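Mll8374 protein (Mesorhizobium loti, PDB 3B5E) probably hydrolyses carboxylic esters as a serine carboxylesterase of the alpha/beta-hydrolase fold, its natural substrate not being established. Local coordinates at residues A139-P144 with T161-G166; C32-H37 with T58-R63; G117-A122 with S197-G202. All blocks are in the same frame, centred on the assembly; numbering follows the deposited sequence.

Contact 1 (A139-P144 with T161-G166). With EDO (1,2-ethanediol), chain I.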
ATOM      1  N   ALA A 139      -4.770  -4.836  -4.092  1.00 19.49           N
ATOM      2  CA  ALA A 139      -4.279  -3.612  -3.474  1.00 20.68           C
ATOM      3  C   ALA A 139      -5.422  -2.907  -2.752  1.00 19.37           C
ATOM      4  O   ALA A 139      -6.520  -2.803  -3.289  1.00 20.57           O
ATOM      5  CB  ALA A 139      -3.694  -2.672  -4.501  1.00 17.75           C
ATOM      6  N   ALA A 140      -5.145  -2.426  -1.552  1.00 19.36           N
ATOM      7  CA  ALA A 140      -6.089  -1.625  -0.758  1.00 19.57           C
ATOM      8  C   ALA A 140      -5.398  -0.285  -0.518  1.00 19.53           C
ATOM      9  O   ALA A 140      -4.350  -0.221   0.158  1.00 19.09           O
ATOM     10  CB  ALA A 140      -6.437  -2.288   0.544  1.00 18.62           C
ATOM     11  N   LEU A 141      -5.982   0.770  -1.102  1.00 20.64           N
ATOM     12  CA  LEU A 141      -5.366   2.071  -1.163  1.00 18.20           C
ATOM     13  C   LEU A 141      -6.201   3.040  -0.318  1.00 20.32           C
ATOM     14  O   LEU A 141      -7.312   3.424  -0.708  1.00 17.92           O
ATOM     15  CB  LEU A 141      -5.306   2.588  -2.617  1.00 19.42           C
ATOM     16  CG  LEU A 141      -4.647   1.680  -3.674  1.00 19.61           C
ATOM     17  CD1 LEU A 141      -4.666   2.343  -5.038  1.00 18.73           C
ATOM     18  CD2 LEU A 141      -3.223   1.277  -3.325  1.00 18.10           C
ATOM     19  N   LEU A 142      -5.659   3.443   0.823  1.00 19.58           N
ATOM     20  CA  LEU A 142      -6.394   4.289   1.767  1.00 20.03           C
ATOM     21  C   LEU A 142      -5.926   5.731   1.580  1.00 19.83           C
ATOM     22  O   LEU A 142      -4.733   6.020   1.732  1.00 19.91           O
ATOM     23  CB  LEU A 142      -6.166   3.829   3.193  1.00 20.59           C
ATOM     24  CG  LEU A 142      -6.510   2.368   3.497  1.00 22.61           C
ATOM     25  CD1 LEU A 142      -6.328   2.086   4.997  1.00 21.91           C
ATOM     26  CD2 LEU A 142      -7.912   2.006   2.998  1.00 19.54           C
ATOM     27  N   ARG A 143      -6.863   6.610   1.222  1.00 20.08           N
ATOM     28  CA  ARG A 143      -6.598   8.034   0.946  1.00 18.93           C
ATOM     29  C   ARG A 143      -5.479   8.285  -0.090  1.00 16.95           C
ATOM     30  O   ARG A 143      -4.560   9.051   0.169  1.00 18.71           O
ATOM     31  CB  ARG A 143      -6.328   8.814   2.218  1.00 19.29           C
ATOM     32  CG  ARG A 143      -7.202   8.462   3.402  1.00 20.44           C
ATOM     33  CD  ARG A 143      -8.673   8.837   3.191  1.00 20.39           C
ATOM     34  NE  ARG A 143      -9.357   8.564   4.445  1.00 19.41           N
ATOM     35  CZ  ARG A 143      -9.781   7.363   4.819  1.00 19.59           C
ATOM     36  NH1 ARG A 143      -9.721   6.311   4.010  1.00 18.92           N
ATOM     37  NH2 ARG A 143     -10.311   7.214   6.012  1.00 21.10           N
ATOM     38  N   PRO A 144      -5.561   7.646  -1.288  1.00 19.63           N
ATOM     39  CA  PRO A 144      -4.551   7.786  -2.312  1.00 20.47           C
ATOM     40  C   PRO A 144      -4.809   8.968  -3.258  1.00 19.88           C
ATOM     41  O   PRO A 144      -5.852   9.585  -3.203  1.00 21.11           O
ATOM     42  CB  PRO A 144      -4.707   6.489  -3.104  1.00 18.96           C
ATOM     43  CG  PRO A 144      -6.236   6.292  -3.049  1.00 20.29           C
ATOM     44  CD  PRO A 144      -6.639   6.726  -1.709  1.00 21.41           C
ATOM     45  N   THR A 161      -8.418  -3.647  -7.069  0.50 19.16           N
ATOM     46  CA  THR A 161      -7.977  -2.529  -6.271  0.50 19.25           C
ATOM     47  C   THR A 161      -9.169  -1.962  -5.504  0.50 18.63           C
ATOM     48  O   THR A 161     -10.236  -1.720  -6.088  0.50 19.47           O
ATOM     49  CB  THR A 161      -7.389  -1.436  -7.160  0.50 18.92           C
ATOM     50  OG1 THR A 161      -6.522  -2.035  -8.136  0.50 20.43           O
ATOM     51  CG2 THR A 161      -6.617  -0.433  -6.317  0.50 18.40           C
ATOM     52  N   LEU A 162      -8.997  -1.799  -4.192  1.00 19.75           N
ATOM     53  CA  LEU A 162      -9.931  -1.098  -3.355  1.00 16.44           C
ATOM     54  C   LEU A 162      -9.321   0.295  -3.079  1.00 18.18           C
ATOM     55  O   LEU A 162      -8.128   0.394  -2.790  1.00 19.67           O
ATOM     56  CB  LEU A 162     -10.154  -1.864  -2.042  1.00 17.72           C
ATOM     57  CG  LEU A 162     -10.909  -1.156  -0.944  1.00 20.01           C
ATOM     58  CD1 LEU A 162     -12.430  -0.994  -1.243  1.00 18.96           C
ATOM     59  CD2 LEU A 162     -10.671  -1.912   0.364  1.00 16.03           C
ATOM     60  N   ILE A 163     -10.152   1.347  -3.178  1.00 17.04           N
ATOM     61  CA  ILE A 163      -9.795   2.722  -2.821  1.00 17.77           C
ATOM     62  C   ILE A 163     -10.783   3.198  -1.775  1.00 18.02           C
ATOM     63  O   ILE A 163     -12.021   2.993  -1.934  1.00 19.14           O
ATOM     64  CB  ILE A 163      -9.823   3.664  -4.074  1.00 18.35           C
ATOM     65  CG1 ILE A 163      -8.717   3.275  -5.060  1.00 23.15           C
ATOM     66  CG2 ILE A 163      -9.763   5.142  -3.640  1.00 18.11           C
ATOM     67  CD1 ILE A 163      -8.886   3.917  -6.435  1.00 19.65           C
ATOM     68  N   ILE A 164     -10.279   3.760  -0.667  1.00 16.65           N
ATOM     69  CA  ILE A 164     -11.157   4.398   0.301  1.00 19.00           C
ATOM     70  C   ILE A 164     -10.774   5.850   0.483  1.00 18.96           C
ATOM     71  O   ILE A 164      -9.675   6.158   0.968  1.00 20.29           O
ATOM     72  CB  ILE A 164     -11.133   3.718   1.650  1.00 18.39           C
ATOM     73  CG1 ILE A 164     -11.306   2.208   1.503  1.00 22.02           C
ATOM     74  CG2 ILE A 164     -12.245   4.345   2.573  1.00 17.05           C
ATOM     75  CD1 ILE A 164     -11.458   1.483   2.836  1.00 17.27           C
ATOM     76  N   ALA A 165     -11.673   6.725   0.027  1.00 18.03           N
ATOM     77  CA  ALA A 165     -11.558   8.169   0.099  1.00 17.25           C
ATOM     78  C   ALA A 165     -12.302   8.664   1.306  1.00 17.80           C
ATOM     79  O   ALA A 165     -13.331   8.123   1.717  1.00 18.59           O
ATOM     80  CB  ALA A 165     -12.145   8.829  -1.159  1.00 14.17           C
ATOM     81  N   GLY A 166     -11.822   9.780   1.838  1.00 19.22           N
ATOM     82  CA  GLY A 166     -12.529  10.401   2.935  1.00 16.91           C
ATOM     83  C   GLY A 166     -13.350  11.596   2.467  1.00 16.25           C
ATOM     84  O   GLY A 166     -12.824  12.509   1.871  1.00 18.64           O
TER
HETATM   85  C1  EDO I 229      -0.801  12.066  -0.440  1.00 26.50           C
HETATM   86  O1  EDO I 229      -0.044  11.313   0.491  1.00 32.87           O
HETATM   87  C2  EDO I 229      -2.271  11.679  -0.349  1.00 24.72           C
HETATM   88  O2  EDO I 229      -2.618  10.477  -1.071  1.00 17.62           O
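Arg-143 and Ile-164 meet just past the end of strand 138-142, beside strand 160-166, and one carbonyl serves both the backbone and the side chain of the arginine. Ile-164 O accepts Arg-143 N at 2.9 Å, and Arg-143 NH1 reaches the same Ile-164 O at 3.0 Å. The second donor stands well above the carbonyl plane, 67° out of it, whereas the backbone N-H comes in nearly end-on. The arginine can turn back this way because its chain bends at chi2 (-67°), which lays CD against Gly-166 N and NH1 beside Ile-164 CG2. Further back along the strands, Leu-162 N to Ala-139 O, Leu-141 N to Leu-162 O and Ile-164 N to Leu-141 O continue the parallel pairing, with strand directions 12° apart.

Leu-142 and Ile-164, a register pair, lie alongside each other and point the same way, CD2 of the leucine 3.6 Å from CD1 of the isoleucine; Ile-164 also touches helix 203-214. On the other face the contacts run diagonally: Leu-141 CD1 touches Thr-161 CG2 at 3.6 Å, and Pro-144 CG rests on Ile-163 CG2 at 3.8 Å.

In the next shell, Arg-143 NE bonds to Gly-198 O and NH1 forms a salt bridge with Asp-205. A buried guanidinium is thus shared among a strand carbonyl, a loop carbonyl and a carboxylate, which probably offsets its charge and restricts its rotation beside the presumed catalytic His-199.

Contact 2 (C32-H37 with T58-R63). With EDO (1,2-ethanediol), chain K.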
ATOM      1  N   CYS A  32      -1.219 -13.138   3.258  0.50 24.74           N
ATOM      2  CA  CYS A  32      -0.219 -12.177   3.645  0.50 24.00           C
ATOM      3  C   CYS A  32      -0.758 -10.772   3.357  0.50 23.63           C
ATOM      4  O   CYS A  32      -1.574 -10.596   2.456  0.50 22.92           O
ATOM      5  CB  CYS A  32       1.047 -12.438   2.845  0.50 24.26           C
ATOM      6  SG  CYS A  32       2.405 -11.367   3.253  0.50 28.85           S
ATOM      7  N   LEU A  33      -0.340  -9.800   4.164  1.00 22.76           N
ATOM      8  CA  LEU A  33      -0.531  -8.381   3.876  1.00 23.65           C
ATOM      9  C   LEU A  33       0.819  -7.681   3.965  1.00 21.57           C
ATOM     10  O   LEU A  33       1.514  -7.760   5.000  1.00 20.29           O
ATOM     11  CB  LEU A  33      -1.477  -7.701   4.870  1.00 24.02           C
ATOM     12  CG  LEU A  33      -3.003  -7.794   4.739  1.00 30.97           C
ATOM     13  CD1 LEU A  33      -3.472  -9.226   4.709  1.00 37.11           C
ATOM     14  CD2 LEU A  33      -3.653  -7.063   5.922  1.00 29.80           C
ATOM     15  N   PHE A  34       1.179  -6.988   2.889  1.00 20.46           N
ATOM     16  CA  PHE A  34       2.248  -5.995   2.908  1.00 19.96           C
ATOM     17  C   PHE A  34       1.636  -4.658   3.301  1.00 20.06           C
ATOM     18  O   PHE A  34       0.625  -4.250   2.718  1.00 19.69           O
ATOM     19  CB  PHE A  34       2.905  -5.841   1.536  1.00 20.57           C
ATOM     20  CG  PHE A  34       3.821  -6.960   1.162  1.00 24.80           C
ATOM     21  CD1 PHE A  34       3.316  -8.178   0.731  1.00 26.42           C
ATOM     22  CD2 PHE A  34       5.189  -6.782   1.207  1.00 22.85           C
ATOM     23  CE1 PHE A  34       4.176  -9.220   0.363  1.00 27.73           C
ATOM     24  CE2 PHE A  34       6.048  -7.813   0.833  1.00 24.00           C
ATOM     25  CZ  PHE A  34       5.540  -9.024   0.400  1.00 23.74           C
ATOM     26  N   LEU A  35       2.202  -4.033   4.326  1.00 18.08           N
ATOM     27  CA  LEU A  35       1.714  -2.785   4.896  1.00 17.76           C
ATOM     28  C   LEU A  35       2.707  -1.665   4.607  1.00 20.83           C
ATOM     29  O   LEU A  35       3.907  -1.804   4.887  1.00 20.63           O
ATOM     30  CB  LEU A  35       1.511  -2.924   6.403  1.00 19.25           C
ATOM     31  CG  LEU A  35       0.770  -4.133   6.952  1.00 19.61           C
ATOM     32  CD1 LEU A  35       0.737  -3.999   8.498  1.00 17.84           C
ATOM     33  CD2 LEU A  35      -0.607  -4.220   6.391  1.00 24.13           C
ATOM     34  N   LEU A  36       2.204  -0.558   4.028  1.00 18.83           N
ATOM     35  CA  LEU A  36       3.004   0.634   3.733  1.00 18.13           C
ATOM     36  C   LEU A  36       2.368   1.866   4.355  1.00 17.90           C
ATOM     37  O   LEU A  36       1.348   2.384   3.870  1.00 17.83           O
ATOM     38  CB  LEU A  36       3.184   0.833   2.226  1.00 19.06           C
ATOM     39  CG  LEU A  36       3.957  -0.232   1.432  1.00 20.47           C
ATOM     40  CD1 LEU A  36       3.043  -1.445   1.075  1.00 17.09           C
ATOM     41  CD2 LEU A  36       4.664   0.303   0.172  1.00 19.69           C
ATOM     42  N   HIS A  37       3.016   2.329   5.405  1.00 17.67           N
ATOM     43  CA  HIS A  37       2.601   3.444   6.241  1.00 17.83           C
ATOM     44  C   HIS A  37       2.514   4.809   5.532  1.00 18.64           C
ATOM     45  O   HIS A  37       3.102   5.022   4.488  1.00 17.02           O
ATOM     46  CB  HIS A  37       3.567   3.515   7.453  1.00 16.65           C
ATOM     47  CG  HIS A  37       4.992   3.824   7.087  1.00 17.01           C
ATOM     48  ND1 HIS A  37       5.416   5.093   6.748  1.00 16.84           N
ATOM     49  CD2 HIS A  37       6.083   3.022   6.962  1.00 19.79           C
ATOM     50  CE1 HIS A  37       6.699   5.057   6.428  1.00 18.31           C
ATOM     51  NE2 HIS A  37       7.135   3.814   6.561  1.00 17.92           N
ATOM     52  N   THR A  58      -0.078 -13.309   7.839  1.00 19.65           N
ATOM     53  CA  THR A  58       1.299 -12.868   7.919  1.00 19.78           C
ATOM     54  C   THR A  58       1.357 -11.414   7.440  1.00 20.35           C
ATOM     55  O   THR A  58       0.888 -11.082   6.336  1.00 20.69           O
ATOM     56  CB  THR A  58       2.203 -13.753   7.060  1.00 19.77           C
ATOM     57  OG1 THR A  58       2.072 -15.107   7.501  1.00 18.39           O
ATOM     58  CG2 THR A  58       3.649 -13.304   7.187  1.00 17.43           C
ATOM     59  N   LEU A  59       1.940 -10.567   8.282  1.00 19.30           N
ATOM     60  CA  LEU A  59       2.102  -9.168   8.005  1.00 17.80           C
ATOM     61  C   LEU A  59       3.576  -8.864   7.738  1.00 20.34           C
ATOM     62  O   LEU A  59       4.448  -9.213   8.547  1.00 19.39           O
ATOM     63  CB  LEU A  59       1.600  -8.324   9.184  1.00 18.53           C
ATOM     64  CG  LEU A  59       0.188  -8.626   9.689  1.00 20.16           C
ATOM     65  CD1 LEU A  59      -0.129  -7.655  10.815  1.00 16.64           C
ATOM     66  CD2 LEU A  59      -0.896  -8.570   8.570  1.00 17.30           C
ATOM     67  N   VAL A  60       3.838  -8.233   6.589  1.00 18.04           N
ATOM     68  CA  VAL A  60       5.140  -7.597   6.292  1.00 19.40           C
ATOM     69  C   VAL A  60       4.943  -6.102   6.487  1.00 17.50           C
ATOM     70  O   VAL A  60       4.387  -5.409   5.625  1.00 19.30           O
ATOM     71  CB  VAL A  60       5.687  -7.898   4.871  1.00 18.48           C
ATOM     72  CG1 VAL A  60       7.056  -7.203   4.629  1.00 18.52           C
ATOM     73  CG2 VAL A  60       5.805  -9.400   4.606  1.00 18.22           C
ATOM     74  N   ALA A  61       5.384  -5.611   7.638  1.00 17.33           N
ATOM     75  CA  ALA A  61       5.254  -4.202   7.980  1.00 18.01           C
ATOM     76  C   ALA A  61       6.571  -3.522   7.585  1.00 19.34           C
ATOM     77  O   ALA A  61       7.536  -3.542   8.343  1.00 18.26           O
ATOM     78  CB  ALA A  61       4.969  -4.052   9.442  1.00 16.71           C
ATOM     79  N   ALA A  62       6.573  -2.919   6.388  1.00 20.56           N
ATOM     80  CA  ALA A  62       7.761  -2.344   5.774  1.00 19.36           C
ATOM     81  C   ALA A  62       7.938  -0.868   6.143  1.00 19.30           C
ATOM     82  O   ALA A  62       6.961  -0.131   6.369  1.00 19.06           O
ATOM     83  CB  ALA A  62       7.700  -2.515   4.283  1.00 20.08           C
ATOM     84  N   ARG A  63       9.188  -0.433   6.153  1.00 18.86           N
ATOM     85  CA  ARG A  63       9.534   0.966   6.471  1.00 19.04           C
ATOM     86  C   ARG A  63      10.103   1.676   5.255  1.00 18.94           C
ATOM     87  O   ARG A  63      10.970   1.143   4.576  1.00 19.55           O
ATOM     88  CB  ARG A  63      10.554   1.011   7.605  1.00 18.37           C
ATOM     89  CG  ARG A  63      10.926   2.431   8.099  1.00 17.45           C
ATOM     90  CD  ARG A  63      12.063   2.447   9.069  1.00 20.87           C
ATOM     91  NE  ARG A  63      11.619   1.979  10.384  1.00 19.86           N
ATOM     92  CZ  ARG A  63      12.331   2.059  11.499  1.00 22.84           C
ATOM     93  NH1 ARG A  63      13.557   2.547  11.495  1.00 22.54           N
ATOM     94  NH2 ARG A  63      11.805   1.641  12.634  1.00 23.86           N
TER
HETATM   95  C1  EDO K 231      15.533   2.697  14.450  1.00 64.31           C
HETATM   96  O1  EDO K 231      14.242   2.285  14.911  1.00 64.41           O
HETATM   97  C2  EDO K 231      15.676   4.200  14.653  1.00 69.57           C
HETATM   98  O2  EDO K 231      15.419   4.910  13.432  1.00 67.21           O
HETATM   99  O   HOH W   1       4.389   0.064   6.887  1.00 17.68           O
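Leu-33 and Leu-35 alternate as donors and acceptors with strand 58-62 in a beta-alpha-beta unit of the alpha/beta-hydrolase sheet, its crossover made through helix 47-53. Leu-33 N gives to Thr-58 O at 2.8 Å, and Leu-33 O takes Val-60 N. Leu-35 N then binds Val-60 O almost straight, with 172° at the hydrogen. The last bond, Ala-62 N to Leu-35 O, stretches to 3.3 Å as the strands diverge. At this splayed end a water donates to Ala-62 O at 2.6 Å and, more weakly, to Leu-35 O, while it accepts a weak bond from His-37 N. The peptide groups of Cys-32, Phe-34 and Leu-36 that face away from strand 58-62 are taken up by strand 113-118 and, for Cys-32, also by His-112 just before it.

Among the side chains, Val-60 CB sits over one face of the Phe-34 ring, 4.2 Å from its centroid and 24° off the normal, a CH-pi contact; Phe-115 stacks on the same ring. With an alanine in place of Phe-34, Val-60 and Phe-115 would probably both lose the aromatic surface they pack on, opening a gap on this face of the sheet. Leu-33 and Leu-59 lie side by side on the other face.

CG of His-37 stands between the backbone N and the carbonyl carbon (chi1 64°), which turns the ring across to Ala-62 and Arg-63. His-37 NE2 accepts a hydrogen bond from Gly-64 N, and Arg-63 CA lies in the imidazole plane, 3.7 Å from His-37 NE2.

Contact 3 (G117-A122 with S197-G202). With EDO (1,2-ethanediol), chain F; EDO (1,2-ethanediol), chain I.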
ATOM      1  N   GLY A 117      -1.727   0.137   1.606  1.00 16.88           N
ATOM      2  CA  GLY A 117      -1.008   1.389   1.809  1.00 17.82           C
ATOM      3  C   GLY A 117      -1.932   2.482   2.306  1.00 17.27           C
ATOM      4  O   GLY A 117      -3.130   2.525   1.984  1.00 18.53           O
ATOM      5  N   TYR A 118      -1.362   3.354   3.107  1.00 18.28           N
ATOM      6  CA  TYR A 118      -2.006   4.578   3.558  1.00 19.60           C
ATOM      7  C   TYR A 118      -1.284   5.795   3.030  1.00 19.40           C
ATOM      8  O   TYR A 118      -0.081   5.989   3.294  1.00 19.50           O
ATOM      9  CB  TYR A 118      -2.051   4.610   5.071  1.00 18.39           C
ATOM     10  CG  TYR A 118      -2.560   5.913   5.673  1.00 18.18           C
ATOM     11  CD1 TYR A 118      -3.699   6.540   5.185  1.00 17.55           C
ATOM     12  CD2 TYR A 118      -1.893   6.499   6.761  1.00 21.54           C
ATOM     13  CE1 TYR A 118      -4.163   7.710   5.745  1.00 19.32           C
ATOM     14  CE2 TYR A 118      -2.335   7.661   7.324  1.00 23.09           C
ATOM     15  CZ  TYR A 118      -3.459   8.294   6.795  1.00 19.05           C
ATOM     16  OH  TYR A 118      -3.921   9.447   7.378  1.00 20.56           O
ATOM     17  N   SER A 119      -2.037   6.596   2.263  1.00 20.36           N
ATOM     18  CA  SER A 119      -1.611   7.905   1.794  1.00 18.74           C
ATOM     19  C   SER A 119      -0.317   7.759   0.948  1.00 18.52           C
ATOM     20  O   SER A 119      -0.361   7.102  -0.090  1.00 18.67           O
ATOM     21  CB  SER A 119      -1.525   8.862   2.980  1.00 21.21           C
ATOM     22  OG  SER A 119      -1.594  10.202   2.550  1.00 23.83           O
ATOM     23  N   ASN A 120       0.795   8.362   1.359  1.00 19.29           N
ATOM     24  CA  ASN A 120       2.079   8.172   0.671  1.00 18.79           C
ATOM     25  C   ASN A 120       2.362   6.680   0.404  1.00 18.32           C
ATOM     26  O   ASN A 120       2.772   6.311  -0.683  1.00 17.41           O
ATOM     27  CB  ASN A 120       3.186   8.811   1.497  1.00 19.11           C
ATOM     28  CG  ASN A 120       4.555   8.774   0.817  1.00 22.75           C
ATOM     29  OD1 ASN A 120       5.528   8.450   1.469  1.00 22.23           O
ATOM     30  ND2 ASN A 120       4.628   9.111  -0.474  1.00 18.49           N
ATOM     31  N   GLY A 121       2.074   5.813   1.384  1.00 16.42           N
ATOM     32  CA  GLY A 121       2.247   4.372   1.180  1.00 17.96           C
ATOM     33  C   GLY A 121       1.335   3.770   0.120  1.00 18.29           C
ATOM     34  O   GLY A 121       1.744   2.863  -0.605  1.00 17.77           O
ATOM     35  N   ALA A 122       0.089   4.254   0.052  1.00 20.05           N
ATOM     36  CA  ALA A 122      -0.876   3.861  -1.007  1.00 17.89           C
ATOM     37  C   ALA A 122      -0.323   4.279  -2.362  1.00 17.24           C
ATOM     38  O   ALA A 122      -0.521   3.565  -3.351  1.00 18.49           O
ATOM     39  CB  ALA A 122      -2.268   4.483  -0.790  1.00 17.50           C
ATOM     40  N   SER A 197     -15.280   9.875   7.000  1.00 18.93           N
ATOM     41  CA  SER A 197     -13.978  10.237   7.572  1.00 19.06           C
ATOM     42  C   SER A 197     -13.212  11.284   6.786  1.00 18.45           C
ATOM     43  O   SER A 197     -13.479  11.550   5.600  1.00 18.54           O
ATOM     44  CB  SER A 197     -13.107   8.972   7.722  1.00 20.44           C
ATOM     45  OG  SER A 197     -13.758   8.116   8.604  1.00 21.55           O
ATOM     46  N   GLY A 198     -12.273  11.928   7.475  1.00 18.48           N
ATOM     47  CA  GLY A 198     -11.287  12.755   6.820  1.00 18.33           C
ATOM     48  C   GLY A 198     -10.094  11.978   6.305  1.00 18.55           C
ATOM     49  O   GLY A 198     -10.205  10.842   5.832  1.00 18.47           O
ATOM     50  N   HIS A 199      -8.924  12.607   6.382  1.00 20.00           N
ATOM     51  CA  HIS A 199      -7.683  11.952   5.954  1.00 18.67           C
ATOM     52  C   HIS A 199      -7.188  10.857   6.924  1.00 18.57           C
ATOM     53  O   HIS A 199      -6.428  10.000   6.520  1.00 19.38           O
ATOM     54  CB  HIS A 199      -6.590  12.987   5.724  1.00 20.60           C
ATOM     55  CG  HIS A 199      -5.439  12.446   4.954  1.00 20.75           C
ATOM     56  ND1 HIS A 199      -5.530  12.119   3.621  1.00 23.64           N
ATOM     57  CD2 HIS A 199      -4.170  12.153   5.332  1.00 24.04           C
ATOM     58  CE1 HIS A 199      -4.364  11.660   3.203  1.00 24.05           C
ATOM     59  NE2 HIS A 199      -3.529  11.650   4.228  1.00 23.72           N
ATOM     60  N   ASP A 200      -7.647  10.873   8.168  1.00 19.07           N
ATOM     61  CA  ASP A 200      -7.275   9.853   9.125  1.00 20.65           C
ATOM     62  C   ASP A 200      -7.988   8.547   8.785  1.00 22.65           C
ATOM     63  O   ASP A 200      -9.086   8.546   8.224  1.00 22.94           O
ATOM     64  CB  ASP A 200      -7.668  10.234  10.559  1.00 21.36           C
ATOM     65  CG  ASP A 200      -6.724  11.267  11.202  1.00 37.25           C
ATOM     66  OD1 ASP A 200      -5.704  11.683  10.588  1.00 44.39           O
ATOM     67  OD2 ASP A 200      -7.018  11.661  12.367  1.00 52.05           O
ATOM     68  N   ILE A 201      -7.369   7.443   9.187  1.00 21.30           N
ATOM     69  CA  ILE A 201      -7.919   6.135   8.940  1.00 21.86           C
ATOM     70  C   ILE A 201      -8.215   5.447  10.249  1.00 20.92           C
ATOM     71  O   ILE A 201      -7.706   5.824  11.309  1.00 20.75           O
ATOM     72  CB  ILE A 201      -6.991   5.265   8.051  1.00 23.04           C
ATOM     73  CG1 ILE A 201      -5.577   5.160   8.653  1.00 25.12           C
ATOM     74  CG2 ILE A 201      -6.972   5.811   6.585  1.00 21.27           C
ATOM     75  CD1 ILE A 201      -4.726   4.066   8.019  1.00 20.80           C
ATOM     76  N   GLY A 202      -9.051   4.428  10.187  1.00 21.59           N
ATOM     77  CA  GLY A 202      -9.544   3.812  11.419  1.00 23.40           C
ATOM     78  C   GLY A 202     -10.442   2.621  11.195  1.00 23.91           C
ATOM     79  O   GLY A 202     -10.392   1.981  10.174  1.00 21.33           O
TER
HETATM   80  C1  EDO F 226      -8.429  13.826   9.540  1.00 43.21           C
HETATM   81  O1  EDO F 226      -9.536  12.876   9.610  1.00 47.96           O
HETATM   82  C2  EDO F 226      -8.769  15.191   8.921  1.00 41.75           C
HETATM   83  O2  EDO F 226      -8.693  15.188   7.483  1.00 24.70           O
HETATM   84  C1  EDO I 229      -0.801  12.066  -0.440  1.00 26.50           C
HETATM   85  O1  EDO I 229      -0.044  11.313   0.491  1.00 32.87           O
HETATM   86  C2  EDO I 229      -2.271  11.679  -0.349  1.00 24.72           C
HETATM   87  O2  EDO I 229      -2.618  10.477  -1.071  1.00 17.62           O
HETATM   88  O   HOH W   2      -3.175  10.157   9.938  1.00 40.87           O
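Ser-119 and His-199 meet at what is probably the active site of an alpha/beta-hydrolase: Gly-117, Ser-119 and Gly-121 fit the GxSxG nucleophile elbow between strand 113-118 and helix 120-131. The backbone of Ser-119 has the strained, positive-phi conformation of such a turn. Its OG lies 2.9 Å from His-199 NE2, hydrogen-bonded at the edge of the imidazole and in its plane; the geometry agrees with either atom as donor. The other ring nitrogen, His-199 ND1, is hydrogen-bonded to Asp-169 OD2, consistent with a Ser-His-Asp triad.

Tyr-118, next to the serine, can be followed outward. CB touches Ile-201 CD1 at 4.0 Å. With CG anti to the backbone N, the ring projects toward loop 197-202, and the same methyl continues over its face: Ile-201 CD1 is 3.9 Å from the Tyr-118 centroid and 20° off the normal, a CH-pi contact. CD1 and CE1 of the tyrosine meet Ile-201 CG2, the closer approach being 3.5 Å at CE1. On the opposite face lies Ser-119 CB, toward the rim. CZ passes His-199 CD2, and the two rings are inclined at 37°, an oblique meeting. At the tip, OH donates to His-199 O at 2.7 Å from 43° above the carbonyl plane. This bond ties the backbone of the histidine to the elbow beside its imidazole. A water also meets the hydroxyl, donating to Tyr-118 OH at 2.8 Å and to Asp-200 OD1.

Overall arrangement
All three contacts belong to one mixed sheet or the loop that reaches back to it, its strands ordered 58-62, 32-36, 113-118, 138-142, 160-166. Contacts 1 and 2 lie on opposite sides of the chain's centre, their centres 16 Å apart; strand 113-118, between strands 32-36 and 138-142, carries the first segment of contact 3. In sequence, contact 2 closes first; contact 1 is then nested inside the loop closed by contact 3. Contacts 1 and 3, centres 8 Å apart, touch, Leu-142 O probably accepting from Ser-119 N. Contacts 2 and 3, centres 15 Å apart, touch through Leu-36, whose O probably accepts from Tyr-118 N. The presumed nucleophile turn is therefore held from both neighbouring strands.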